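Local coordinates for extracellular invertase (Aspergillus kawachii, PDB 5XH8), which hydrolyses beta-fructofuranosides such as sucrose and has high transfructosylation activity, probably joining fructosyl units into fructooligosaccharides such as 1-kestose, at residues V174-T179 against N189-V194; S182-K187 against V296-S301; H484-V489 against R502-A507; I498-S503 against L561-R566. One frame throughout, in Å; residues are numbered along the deposited sequence.

Contact 1: V174-T179 against N189-V194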
loop_
_atom_site.group_PDB
_atom_site.type_symbol
_atom_site.label_atom_id
_atom_site.label_comp_id
_atom_site.label_asym_id
_atom_site.label_seq_id
_atom_site.Cartn_x
_atom_site.Cartn_y
_atom_site.Cartn_z
ATOM N N VAL A 174 5.406 -4.624 -18.891
ATOM C CA VAL A 174 5.637 -6.061 -18.885
ATOM C C VAL A 174 6.236 -6.525 -20.222
ATOM O O VAL A 174 5.852 -6.059 -21.329
ATOM C CB VAL A 174 4.365 -6.874 -18.558
ATOM C CG1 VAL A 174 3.772 -6.452 -17.241
ATOM C CG2 VAL A 174 3.323 -6.787 -19.664
ATOM N N PHE A 175 7.204 -7.431 -20.117
ATOM C CA PHE A 175 7.874 -7.979 -21.299
ATOM C C PHE A 175 8.616 -9.274 -20.968
ATOM O O PHE A 175 8.931 -9.524 -19.808
ATOM C CB PHE A 175 8.855 -6.973 -21.930
ATOM C CG PHE A 175 10.065 -6.687 -21.095
ATOM C CD1 PHE A 175 9.979 -5.855 -19.980
ATOM C CD2 PHE A 175 11.315 -7.235 -21.424
ATOM C CE1 PHE A 175 11.086 -5.582 -19.213
ATOM C CE2 PHE A 175 12.421 -6.976 -20.637
ATOM C CZ PHE A 175 12.308 -6.151 -19.527
ATOM N N GLN A 176 8.862 -10.059 -22.012
ATOM C CA GLN A 176 9.620 -11.310 -21.963
ATOM C C GLN A 176 10.923 -11.126 -22.709
ATOM O O GLN A 176 10.992 -10.361 -23.688
ATOM C CB GLN A 176 8.804 -12.427 -22.585
ATOM C CG GLN A 176 7.580 -12.735 -21.750
ATOM C CD GLN A 176 6.714 -13.844 -22.315
ATOM O OE1 GLN A 176 6.228 -13.767 -23.443
ATOM N NE2 GLN A 176 6.480 -14.868 -21.515
ATOM N N ASN A 177 11.974 -11.806 -22.236
ATOM C CA ASN A 177 13.282 -11.727 -22.904
ATOM C C ASN A 177 14.227 -12.909 -22.540
ATOM O O ASN A 177 14.630 -13.046 -21.383
ATOM C CB ASN A 177 13.967 -10.397 -22.610
ATOM C CG ASN A 177 15.209 -10.205 -23.462
ATOM O OD1 ASN A 177 16.286 -10.689 -23.114
ATOM N ND2 ASN A 177 15.047 -9.564 -24.616
ATOM N N PRO A 178 14.567 -13.764 -23.525
ATOM C CA PRO A 178 15.420 -14.951 -23.198
ATOM C C PRO A 178 16.870 -14.603 -22.886
ATOM O O PRO A 178 17.532 -15.385 -22.194
ATOM C CB PRO A 178 15.284 -15.857 -24.437
ATOM C CG PRO A 178 14.901 -14.918 -25.541
ATOM C CD PRO A 178 14.060 -13.824 -24.909
ATOM N N THR A 179 17.348 -13.430 -23.317
ATOM C CA THR A 179 18.676 -12.975 -22.945
ATOM C C THR A 179 18.729 -12.706 -21.452
ATOM O O THR A 179 19.647 -13.184 -20.772
ATOM C CB THR A 179 19.117 -11.731 -23.725
ATOM O OG1 THR A 179 18.952 -11.981 -25.116
ATOM C CG2 THR A 179 20.573 -11.368 -23.449
ATOM N N ASN A 189 10.762 -17.811 -20.338
ATOM C CA ASN A 189 9.548 -17.019 -20.609
ATOM C C ASN A 189 8.945 -16.404 -19.356
ATOM O O ASN A 189 7.739 -16.179 -19.286
ATOM C CB ASN A 189 8.515 -17.838 -21.381
ATOM C CG ASN A 189 9.120 -18.480 -22.614
ATOM O OD1 ASN A 189 10.016 -17.910 -23.244
ATOM N ND2 ASN A 189 8.661 -19.666 -22.944
ATOM N N THR A 190 9.830 -16.128 -18.400
ATOM C CA THR A 190 9.555 -15.281 -17.266
ATOM C C THR A 190 9.073 -13.907 -17.780
ATOM O O THR A 190 9.594 -13.372 -18.743
ATOM C CB THR A 190 10.827 -15.119 -16.386
ATOM O OG1 THR A 190 11.052 -16.333 -15.634
ATOM C CG2 THR A 190 10.727 -13.954 -15.423
ATOM N N TRP A 191 8.118 -13.335 -17.071
ATOM C CA TRP A 191 7.647 -11.980 -17.345
ATOM C C TRP A 191 8.473 -11.061 -16.485
ATOM O O TRP A 191 8.592 -11.283 -15.276
ATOM C CB TRP A 191 6.154 -11.841 -17.044
ATOM C CG TRP A 191 5.290 -12.339 -18.165
ATOM C CD1 TRP A 191 4.614 -13.549 -18.238
ATOM C CD2 TRP A 191 4.971 -11.636 -19.364
ATOM N NE1 TRP A 191 3.920 -13.622 -19.416
ATOM C CE2 TRP A 191 4.117 -12.467 -20.127
ATOM C CE3 TRP A 191 5.313 -10.371 -19.867
ATOM C CZ2 TRP A 191 3.620 -12.089 -21.375
ATOM C CZ3 TRP A 191 4.810 -9.996 -21.110
ATOM C CH2 TRP A 191 3.983 -10.852 -21.849
ATOM N N TYR A 192 9.100 -10.080 -17.133
ATOM C CA TYR A 192 9.767 -8.957 -16.494
ATOM C C TYR A 192 8.847 -7.738 -16.504
ATOM O O TYR A 192 7.953 -7.648 -17.338
ATOM C CB TYR A 192 11.081 -8.614 -17.217
ATOM C CG TYR A 192 12.015 -9.807 -17.221
ATOM C CD1 TYR A 192 12.813 -10.099 -16.107
ATOM C CD2 TYR A 192 12.035 -10.682 -18.295
ATOM C CE1 TYR A 192 13.637 -11.213 -16.094
ATOM C CE2 TYR A 192 12.856 -11.801 -18.292
ATOM C CZ TYR A 192 13.656 -12.064 -17.194
ATOM O OH TYR A 192 14.446 -13.191 -17.183
ATOM N N THR A 193 9.102 -6.822 -15.578
ATOM C CA THR A 193 8.479 -5.515 -15.567
ATOM C C THR A 193 9.545 -4.484 -15.333
ATOM O O THR A 193 10.354 -4.631 -14.422
ATOM C CB THR A 193 7.412 -5.408 -14.450
ATOM O OG1 THR A 193 6.358 -6.353 -14.707
ATOM C CG2 THR A 193 6.830 -4.025 -14.412
ATOM N N VAL A 194 9.549 -3.438 -16.155
ATOM C CA VAL A 194 10.249 -2.199 -15.804
ATOM C C VAL A 194 9.261 -1.164 -15.294
ATOM O O VAL A 194 8.140 -1.052 -15.807
ATOM C CB VAL A 194 11.151 -1.575 -16.904
ATOM C CG1 VAL A 194 12.413 -2.421 -17.082
ATOM C CG2 VAL A 194 10.418 -1.371 -18.222
HETATM O O HOH W 1 11.387 -14.103 -20.527
#
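Strands 166-176 and 191-199 run antiparallel as neighbours in one four-stranded blade of the GH32 beta-propeller, and Phe-175 and Tyr-192 form a hydrogen-bonded pair. Phe-175 N donates a hydrogen bond to Tyr-192 O (2.9 Å), and Tyr-192 N donates one to Phe-175 O (2.7 Å). On the sheet face that carries these two side chains, Tyr-192 CB sits over one face of the Phe-175 ring, 3.8 Å from its centroid, while the two rings lie oblique to each other. The tyrosine hydroxyl reaches past the pair to Asp-181 and Ser-186, tying strand 191-199 to the 177-190 connection, which carries helix 178-184. On the other face, Gln-176 lies along the indole of Trp-191. Its CG stands 3.6 Å from the centroid of the six-membered ring, and the amide beyond is stacked on the indole, the planes 5° apart. The extended chain (chi2 180°) holds NE2 over the indole beside NE1, from where it donates to Asn-189 O, a 2.9 Å bond that approaches from above the carbonyl plane. Val-174 CG2, on the same face, packs 3.8 Å from Trp-191 CZ3. A water links Asn-177 N, at the N-cap of helix 178-184, to Thr-190 O.

Contact 2: S182-K187 against V296-S301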
loop_
_atom_site.group_PDB
_atom_site.type_symbol
_atom_site.label_atom_id
_atom_site.label_comp_id
_atom_site.label_asym_id
_atom_site.label_seq_id
_atom_site.Cartn_x
_atom_site.Cartn_y
_atom_site.Cartn_z
ATOM N N SER A 182 18.558 -16.105 -19.551
ATOM C CA SER A 182 19.883 -16.727 -19.497
ATOM C C SER A 182 20.796 -16.055 -18.473
ATOM O O SER A 182 21.370 -16.740 -17.621
ATOM C CB SER A 182 20.532 -16.746 -20.881
ATOM O OG SER A 182 21.922 -16.964 -20.746
ATOM N N LEU A 183 20.909 -14.728 -18.523
ATOM C CA LEU A 183 21.783 -14.003 -17.607
ATOM C C LEU A 183 21.373 -14.107 -16.128
ATOM O O LEU A 183 22.244 -14.103 -15.243
ATOM C CB LEU A 183 21.840 -12.523 -17.965
ATOM C CG LEU A 183 22.713 -12.066 -19.127
ATOM C CD1 LEU A 183 22.399 -10.605 -19.414
ATOM C CD2 LEU A 183 24.198 -12.228 -18.819
ATOM N N LEU A 184 20.061 -14.186 -15.868
ATOM C CA LEU A 184 19.526 -14.198 -14.494
ATOM C C LEU A 184 19.104 -15.587 -14.006
ATOM O O LEU A 184 18.601 -15.719 -12.903
ATOM C CB LEU A 184 18.327 -13.250 -14.412
ATOM C CG LEU A 184 18.677 -11.777 -14.670
ATOM C CD1 LEU A 184 17.429 -10.972 -14.987
ATOM C CD2 LEU A 184 19.423 -11.179 -13.485
ATOM N N HIS A 185 19.301 -16.612 -14.834
ATOM C CA HIS A 185 18.814 -17.966 -14.564
ATOM C C HIS A 185 17.321 -17.975 -14.219
ATOM O O HIS A 185 16.881 -18.717 -13.341
ATOM C CB HIS A 185 19.678 -18.644 -13.479
ATOM C CG HIS A 185 21.140 -18.624 -13.801
ATOM N ND1 HIS A 185 22.004 -17.689 -13.274
ATOM C CD2 HIS A 185 21.874 -19.381 -14.648
ATOM C CE1 HIS A 185 23.214 -17.884 -13.764
ATOM N NE2 HIS A 185 23.164 -18.908 -14.597
ATOM N N SER A 186 16.535 -17.160 -14.933
ATOM C CA SER A 186 15.092 -17.093 -14.676
ATOM C C SER A 186 14.491 -18.289 -15.342
ATOM O O SER A 186 15.046 -18.785 -16.324
ATOM C CB SER A 186 14.453 -15.825 -15.279
ATOM O OG SER A 186 15.170 -14.662 -14.926
ATOM N N LYS A 187 13.329 -18.725 -14.878
ATOM C CA LYS A 187 12.577 -19.699 -15.658
ATOM C C LYS A 187 12.282 -19.141 -17.059
ATOM O O LYS A 187 12.104 -17.907 -17.233
ATOM C CB LYS A 187 11.293 -20.069 -14.939
ATOM C CG LYS A 187 11.565 -20.865 -13.677
ATOM C CD LYS A 187 10.378 -20.870 -12.740
ATOM C CE LYS A 187 10.723 -21.603 -11.456
ATOM N NZ LYS A 187 9.472 -21.970 -10.750
ATOM N N VAL A 296 23.350 -5.875 -22.707
ATOM C CA VAL A 296 22.999 -6.272 -21.377
ATOM C C VAL A 296 24.060 -7.216 -20.848
ATOM O O VAL A 296 24.296 -8.252 -21.431
ATOM C CB VAL A 296 21.627 -6.956 -21.375
ATOM C CG1 VAL A 296 21.228 -7.335 -19.963
ATOM C CG2 VAL A 296 20.588 -6.004 -21.956
ATOM N N SER A 297 24.677 -6.852 -19.734
ATOM C CA SER A 297 25.674 -7.684 -19.059
ATOM C C SER A 297 25.248 -7.930 -17.615
ATOM O O SER A 297 24.324 -7.291 -17.114
ATOM C CB SER A 297 27.007 -6.961 -19.054
ATOM O OG SER A 297 26.878 -5.737 -18.355
ATOM N N ARG A 298 25.946 -8.850 -16.958
ATOM C CA ARG A 298 25.754 -9.137 -15.550
ATOM C C ARG A 298 27.085 -9.044 -14.802
ATOM O O ARG A 298 28.138 -9.372 -15.327
ATOM C CB ARG A 298 25.130 -10.514 -15.353
ATOM C CG ARG A 298 24.706 -10.747 -13.918
ATOM C CD ARG A 298 23.868 -11.987 -13.751
ATOM N NE ARG A 298 23.574 -12.224 -12.339
ATOM C CZ ARG A 298 22.951 -13.297 -11.853
ATOM N NH1 ARG A 298 22.538 -14.279 -12.645
ATOM N NH2 ARG A 298 22.743 -13.398 -10.550
ATOM N N ASN A 299 27.008 -8.602 -13.559
ATOM C CA ASN A 299 28.176 -8.360 -12.741
ATOM C C ASN A 299 27.747 -8.542 -11.275
ATOM O O ASN A 299 28.025 -7.705 -10.419
ATOM C CB ASN A 299 28.641 -6.929 -13.052
ATOM C CG ASN A 299 30.137 -6.754 -12.948
ATOM O OD1 ASN A 299 30.617 -5.816 -12.308
ATOM N ND2 ASN A 299 30.887 -7.637 -13.603
ATOM N N GLY A 300 27.055 -9.642 -10.997
ATOM C CA GLY A 300 26.175 -9.723 -9.827
ATOM C C GLY A 300 24.764 -9.264 -10.207
ATOM O O GLY A 300 23.831 -10.068 -10.213
ATOM N N SER A 301 24.598 -7.982 -10.542
ATOM C CA SER A 301 23.300 -7.481 -11.033
ATOM C C SER A 301 23.348 -7.111 -12.515
ATOM O O SER A 301 24.384 -6.690 -13.051
ATOM C CB SER A 301 22.834 -6.292 -10.215
ATOM O OG SER A 301 23.752 -5.233 -10.339
#
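Leu-183, near the end of helix 178-184, packs against Val-296 and Arg-298 on strand 286-298, so that the helix linking two strands of one propeller blade meets strand 286-298 of the next blade. The close part is apolar and small. Leu-183 CD1 comes within 3.5 Å of Val-296 CG1 and also faces the carbonyl of that valine, while its other methyl, CD2, lies 4.0 Å from Arg-298 CB. Val-302 of the neighbouring strand touches both Leu-183 and Val-296, and Trp-225 and Leu-180 add further cover to the valine. Toward the solvent the packing thins out, and Arg-298 spans the interval with a fully extended chain. CG lies opposite the backbone N (chi1 -170°), and the torsions beyond it stay close to 180°, which sends the guanidinium along the helix end. There Leu-184 CD2 lies loosely over one face, and the ring of His-185 stands obliquely off NH1. His-185 itself has positive phi and closes the helix in a Schellman motif. Two carbonyls fix the rotation of the guanidinium, both near its plane: NE donates to Gly-300 O at 3.0 Å, in the turn that follows the strand, and NH1 donates to Leu-183 O. This last bond, 2.6 Å long with an angle of 156° at the hydrogen, arrives in the carbonyl plane on a lone pair of the oxygen.

Contact 3: H484-V489 against R502-A507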
loop_
_atom_site.group_PDB
_atom_site.type_symbol
_atom_site.label_atom_id
_atom_site.label_comp_id
_atom_site.label_asym_id
_atom_site.label_seq_id
_atom_site.Cartn_x
_atom_site.Cartn_y
_atom_site.Cartn_z
ATOM N N HIS A 484 -3.070 33.680 -47.588
ATOM C CA HIS A 484 -3.023 34.009 -46.157
ATOM C C HIS A 484 -2.173 33.081 -45.267
ATOM O O HIS A 484 -1.857 33.448 -44.149
ATOM C CB HIS A 484 -4.444 34.058 -45.614
ATOM C CG HIS A 484 -5.282 35.125 -46.247
ATOM N ND1 HIS A 484 -5.019 36.472 -46.079
ATOM C CD2 HIS A 484 -6.360 35.048 -47.064
ATOM C CE1 HIS A 484 -5.904 37.177 -46.760
ATOM N NE2 HIS A 484 -6.728 36.338 -47.366
ATOM N N GLU A 485 -1.835 31.886 -45.748
ATOM C CA GLU A 485 -1.157 30.859 -44.922
ATOM C C GLU A 485 -0.171 30.040 -45.736
ATOM O O GLU A 485 -0.316 29.898 -46.951
ATOM C CB GLU A 485 -2.180 29.881 -44.308
ATOM C CG GLU A 485 -3.242 30.518 -43.427
ATOM C CD GLU A 485 -4.387 29.580 -43.061
ATOM O OE1 GLU A 485 -4.985 28.926 -43.945
ATOM O OE2 GLU A 485 -4.739 29.529 -41.867
ATOM N N SER A 486 0.815 29.483 -45.040
ATOM C CA SER A 486 1.737 28.517 -45.615
ATOM C C SER A 486 2.529 27.818 -44.511
ATOM O O SER A 486 2.798 28.385 -43.457
ATOM C CB SER A 486 2.732 29.199 -46.578
ATOM O OG SER A 486 3.501 30.160 -45.884
ATOM N N THR A 487 2.959 26.605 -44.802
ATOM C CA THR A 487 3.860 25.883 -43.920
ATOM C C THR A 487 5.044 25.399 -44.732
ATOM O O THR A 487 4.849 24.866 -45.823
ATOM C CB THR A 487 3.126 24.675 -43.307
ATOM O OG1 THR A 487 2.010 25.150 -42.550
ATOM C CG2 THR A 487 4.063 23.883 -42.425
ATOM N N THR A 488 6.253 25.543 -44.198
ATOM C CA THR A 488 7.452 25.133 -44.926
ATOM C C THR A 488 8.212 24.085 -44.151
ATOM O O THR A 488 8.482 24.251 -42.960
ATOM C CB THR A 488 8.351 26.342 -45.256
ATOM O OG1 THR A 488 7.538 27.342 -45.855
ATOM C CG2 THR A 488 9.405 25.969 -46.251
ATOM N N VAL A 489 8.517 22.991 -44.841
ATOM C CA VAL A 489 9.244 21.863 -44.287
ATOM C C VAL A 489 10.506 21.742 -45.119
ATOM O O VAL A 489 10.409 21.529 -46.333
ATOM C CB VAL A 489 8.436 20.540 -44.419
ATOM C CG1 VAL A 489 9.260 19.358 -43.933
ATOM C CG2 VAL A 489 7.123 20.634 -43.666
ATOM N N ARG A 502 6.457 27.146 -38.907
ATOM C CA ARG A 502 5.027 27.342 -38.682
ATOM C C ARG A 502 4.633 28.808 -38.451
ATOM O O ARG A 502 3.465 29.104 -38.126
ATOM C CB ARG A 502 4.566 26.454 -37.498
ATOM C CG ARG A 502 4.629 24.963 -37.805
ATOM C CD ARG A 502 3.948 24.113 -36.738
ATOM N NE ARG A 502 4.530 24.375 -35.423
ATOM C CZ ARG A 502 3.966 24.106 -34.245
ATOM N NH1 ARG A 502 2.784 23.502 -34.154
ATOM N NH2 ARG A 502 4.628 24.428 -33.138
ATOM N N SER A 503 5.574 29.734 -38.648
ATOM C CA SER A 503 5.279 31.152 -38.440
ATOM C C SER A 503 4.063 31.652 -39.241
ATOM O O SER A 503 3.344 32.495 -38.756
ATOM C CB SER A 503 6.506 32.018 -38.748
ATOM O OG SER A 503 6.920 31.830 -40.090
ATOM N N ASN A 504 3.804 31.096 -40.423
ATOM C CA ASN A 504 2.673 31.512 -41.272
ATOM C C ASN A 504 1.567 30.460 -41.431
ATOM O O ASN A 504 0.645 30.664 -42.236
ATOM C CB ASN A 504 3.235 31.896 -42.664
ATOM C CG ASN A 504 2.269 32.736 -43.503
ATOM O OD1 ASN A 504 2.039 32.452 -44.692
ATOM N ND2 ASN A 504 1.719 33.775 -42.905
ATOM N N THR A 505 1.634 29.351 -40.663
ATOM C CA THR A 505 0.772 28.170 -40.865
ATOM C C THR A 505 -0.698 28.489 -40.649
ATOM O O THR A 505 -1.541 28.059 -41.438
ATOM C CB THR A 505 1.177 26.996 -39.921
ATOM O OG1 THR A 505 2.449 26.478 -40.307
ATOM C CG2 THR A 505 0.161 25.859 -39.938
ATOM N N SER A 506 -0.991 29.234 -39.582
ATOM C CA SER A 506 -2.358 29.418 -39.094
ATOM C C SER A 506 -2.800 30.873 -38.964
ATOM O O SER A 506 -2.324 31.584 -38.087
ATOM C CB SER A 506 -2.524 28.765 -37.728
ATOM O OG SER A 506 -3.884 28.820 -37.346
ATOM N N ALA A 507 -3.764 31.278 -39.792
ATOM C CA ALA A 507 -4.426 32.586 -39.646
ATOM C C ALA A 507 -5.207 32.693 -38.331
ATOM O O ALA A 507 -5.413 33.794 -37.825
ATOM C CB ALA A 507 -5.344 32.855 -40.826
HETATM O O HOH W 2 4.827 28.759 -42.023
HETATM O O HOH W 3 -0.212 26.421 -43.569
#
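Glu-485 reaches from the loop before strand 487-492 along the 502-507 loop, in the C-terminal beta-sandwich domain of the GH32 fold. Its CB lies 3.5 Å from Thr-505 O, and CG and CD continue past the same carbonyl. The chain, extended beyond CG (chi2 169°), brings OE2 to Ala-507 N at 2.9 Å. That bond is almost straight, 175° at the hydrogen, and uses the anti lone pair of OE2. Trp-568 N also donates to OE2, while OE1 takes Ser-572 OG and Tyr-569 N. Beside it, Ser-486 N donates to Asn-504 O, and Ser-486 OG reaches Asn-504 OD1 at 3.0 Å, in the carbonyl plane and on a lone pair. Further along, Thr-505 OG1 donates to Thr-487 OG1 at 2.6 Å. One water bridges Thr-487 OG1 to Thr-505 O. Ser-486 N to Asn-504 O is the one hydrogen bond between backbone atoms of the two segments; hydroxyl, amide, carboxylate and water contacts supply the rest. With both carboxylate oxygens gripped by two donors each, three of the four being backbone N-H groups, the buried glutamate is probably ionised and tied into two loops at once.

Contact 4: I498-S503 against L561-R566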
loop_
_atom_site.group_PDB
_atom_site.type_symbol
_atom_site.label_atom_id
_atom_site.label_comp_id
_atom_site.label_asym_id
_atom_site.label_seq_id
_atom_site.Cartn_x
_atom_site.Cartn_y
_atom_site.Cartn_z
ATOM N N ILE A 498 16.017 18.730 -40.198
ATOM C CA ILE A 498 14.721 18.978 -40.822
ATOM C C ILE A 498 13.983 19.977 -39.940
ATOM O O ILE A 498 13.895 19.790 -38.717
ATOM C CB ILE A 498 13.867 17.699 -40.930
ATOM C CG1 ILE A 498 14.610 16.579 -41.686
ATOM C CG2 ILE A 498 12.493 18.009 -41.539
ATOM C CD1 ILE A 498 14.396 16.544 -43.176
ATOM N N ILE A 499 13.427 21.009 -40.568
ATOM C CA ILE A 499 12.728 22.098 -39.895
ATOM C C ILE A 499 11.290 22.196 -40.418
ATOM O O ILE A 499 11.046 22.046 -41.603
ATOM C CB ILE A 499 13.417 23.464 -40.152
ATOM C CG1 ILE A 499 14.915 23.404 -39.810
ATOM C CG2 ILE A 499 12.716 24.598 -39.392
ATOM C CD1 ILE A 499 15.238 23.092 -38.377
ATOM N N VAL A 500 10.340 22.416 -39.516
ATOM C CA VAL A 500 8.993 22.794 -39.895
ATOM C C VAL A 500 8.836 24.242 -39.428
ATOM O O VAL A 500 8.804 24.528 -38.221
ATOM C CB VAL A 500 7.908 21.881 -39.279
ATOM C CG1 VAL A 500 6.541 22.244 -39.841
ATOM C CG2 VAL A 500 8.200 20.409 -39.559
ATOM N N ASP A 501 8.791 25.154 -40.392
ATOM C CA ASP A 501 8.480 26.569 -40.114
ATOM C C ASP A 501 6.956 26.759 -40.076
ATOM O O ASP A 501 6.258 26.584 -41.089
ATOM C CB ASP A 501 9.096 27.447 -41.198
ATOM C CG ASP A 501 8.856 28.938 -40.983
ATOM O OD1 ASP A 501 8.097 29.383 -40.078
ATOM O OD2 ASP A 501 9.449 29.679 -41.781
ATOM N N ARG A 502 6.457 27.146 -38.907
ATOM C CA ARG A 502 5.027 27.342 -38.682
ATOM C C ARG A 502 4.633 28.808 -38.451
ATOM O O ARG A 502 3.465 29.104 -38.126
ATOM C CB ARG A 502 4.566 26.454 -37.498
ATOM C CG ARG A 502 4.629 24.963 -37.805
ATOM C CD ARG A 502 3.948 24.113 -36.738
ATOM N NE ARG A 502 4.530 24.375 -35.423
ATOM C CZ ARG A 502 3.966 24.106 -34.245
ATOM N NH1 ARG A 502 2.784 23.502 -34.154
ATOM N NH2 ARG A 502 4.628 24.428 -33.138
ATOM N N SER A 503 5.574 29.734 -38.648
ATOM C CA SER A 503 5.279 31.152 -38.440
ATOM C C SER A 503 4.063 31.652 -39.241
ATOM O O SER A 503 3.344 32.495 -38.756
ATOM C CB SER A 503 6.506 32.018 -38.748
ATOM O OG SER A 503 6.920 31.830 -40.090
ATOM N N LEU A 561 9.427 13.294 -37.297
ATOM C CA LEU A 561 9.160 14.580 -36.658
ATOM C C LEU A 561 7.687 14.939 -36.903
ATOM O O LEU A 561 7.259 15.048 -38.066
ATOM C CB LEU A 561 10.044 15.662 -37.250
ATOM C CG LEU A 561 9.774 17.131 -36.873
ATOM C CD1 LEU A 561 9.844 17.373 -35.394
ATOM C CD2 LEU A 561 10.794 18.030 -37.549
ATOM N N SER A 562 6.921 15.123 -35.827
ATOM C CA SER A 562 5.476 15.333 -35.947
ATOM C C SER A 562 5.010 16.541 -35.164
ATOM O O SER A 562 5.549 16.859 -34.107
ATOM C CB SER A 562 4.711 14.079 -35.523
ATOM O OG SER A 562 5.314 12.927 -36.070
ATOM N N THR A 563 3.985 17.205 -35.683
ATOM C CA THR A 563 3.530 18.457 -35.104
ATOM C C THR A 563 2.114 18.781 -35.541
ATOM O O THR A 563 1.506 18.015 -36.299
ATOM C CB THR A 563 4.497 19.611 -35.458
ATOM O OG1 THR A 563 4.127 20.800 -34.743
ATOM C CG2 THR A 563 4.485 19.886 -36.985
ATOM N N TRP A 564 1.595 19.905 -35.032
ATOM C CA TRP A 564 0.272 20.424 -35.373
ATOM C C TRP A 564 0.381 21.518 -36.447
ATOM O O TRP A 564 1.152 22.473 -36.284
ATOM C CB TRP A 564 -0.417 20.999 -34.129
ATOM C CG TRP A 564 -0.704 19.969 -33.090
ATOM C CD1 TRP A 564 -0.029 19.774 -31.932
ATOM C CD2 TRP A 564 -1.733 18.976 -33.137
ATOM N NE1 TRP A 564 -0.568 18.701 -31.245
ATOM C CE2 TRP A 564 -1.625 18.204 -31.960
ATOM C CE3 TRP A 564 -2.760 18.686 -34.041
ATOM C CZ2 TRP A 564 -2.483 17.129 -31.679
ATOM C CZ3 TRP A 564 -3.620 17.600 -33.766
ATOM C CH2 TRP A 564 -3.467 16.839 -32.584
ATOM N N VAL A 565 -0.379 21.362 -37.529
ATOM C CA VAL A 565 -0.439 22.365 -38.593
ATOM C C VAL A 565 -1.880 22.842 -38.753
ATOM O O VAL A 565 -2.638 22.329 -39.554
ATOM C CB VAL A 565 0.208 21.881 -39.915
ATOM C CG1 VAL A 565 1.714 21.896 -39.769
ATOM C CG2 VAL A 565 -0.270 20.501 -40.347
ATOM N N ARG A 566 -2.248 23.830 -37.943
ATOM C CA ARG A 566 -3.639 24.180 -37.788
ATOM C C ARG A 566 -4.048 25.323 -38.756
ATOM O O ARG A 566 -4.431 26.410 -38.329
ATOM C CB ARG A 566 -3.924 24.464 -36.303
ATOM C CG ARG A 566 -3.914 23.163 -35.478
ATOM C CD ARG A 566 -4.549 23.202 -34.073
ATOM N NE ARG A 566 -3.513 23.413 -33.125
ATOM C CZ ARG A 566 -3.102 22.649 -32.113
ATOM N NH1 ARG A 566 -3.707 21.539 -31.665
ATOM N NH2 ARG A 566 -2.052 23.117 -31.475
#
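Arg-502 bridges the two sheets of the C-terminal beta-sandwich, its NH1 donating to Trp-564 O across the space between strands 497-501 and 559-564. The bond is 2.9 Å long and nearly straight, 167° at the hydrogen; it lies in the guanidinium plane and meets a lone pair of the oxygen in the carbonyl plane. Thr-563 OG1 stands over one face of the same guanidinium, 3.1 Å from NH1 but at too poor an angle to bond; its partner is Glu-520. Ser-518 O accepts from Arg-502 NE, and Asp-516 forms a salt bridge with NH2. The arginine chain bends at chi3 (-57°), which turns the guanidinium across toward strand 559-564, and its CD passes 3.3 Å from Trp-564 O. Away from the arginine the contact is mainly apolar. Leu-561 CD2 lies 4.1 Å from Val-500 CG2 and 4.3 Å from Ile-498 CG2, and Val-500 CG1 faces Thr-563 CG2 at 4.2 Å. The strand segments run almost parallel, 5° apart, with their axes 9.0 Å from each other, too far for backbone pairing, so the sheets meet through side chains and the arginine's bond to Trp-564 O.

In a second shell, Asp-501 OD1 accepts from Ser-503 N, an Asx turn that shapes the backbone at Arg-502, and also from Ser-503 OG. Leu-551, from the strand beside 559-564, touches both Val-500 and Val-565. With NE, NH1 and NH2 all bonded and a carboxylate at hand, the buried guanidinium has its charge probably balanced within the sandwich and its rotation fixed.

Overall arrangement
The four contacts fall into two pairs on opposite sides of the chain's centre. Contacts 1 and 2 belong to the N-terminal beta-propeller, their centres 12 Å apart; both use helix 178-184, and their segments alternate along the chain. Contacts 3 and 4 follow later in the sequence, in the C-terminal beta-sandwich, with centres 9 Å apart. They share Arg-502 and Ser-503 and reach the same sheet, in which strands 487-492 and 497-501 are neighbours. Contact 4 adds the facing sheet through 561-566. The pairs do not touch: contacts 1 and 4 are about 23 Å apart at their nearest atoms. Each pair lies wholly within one domain, and none of the four spans the interface between them.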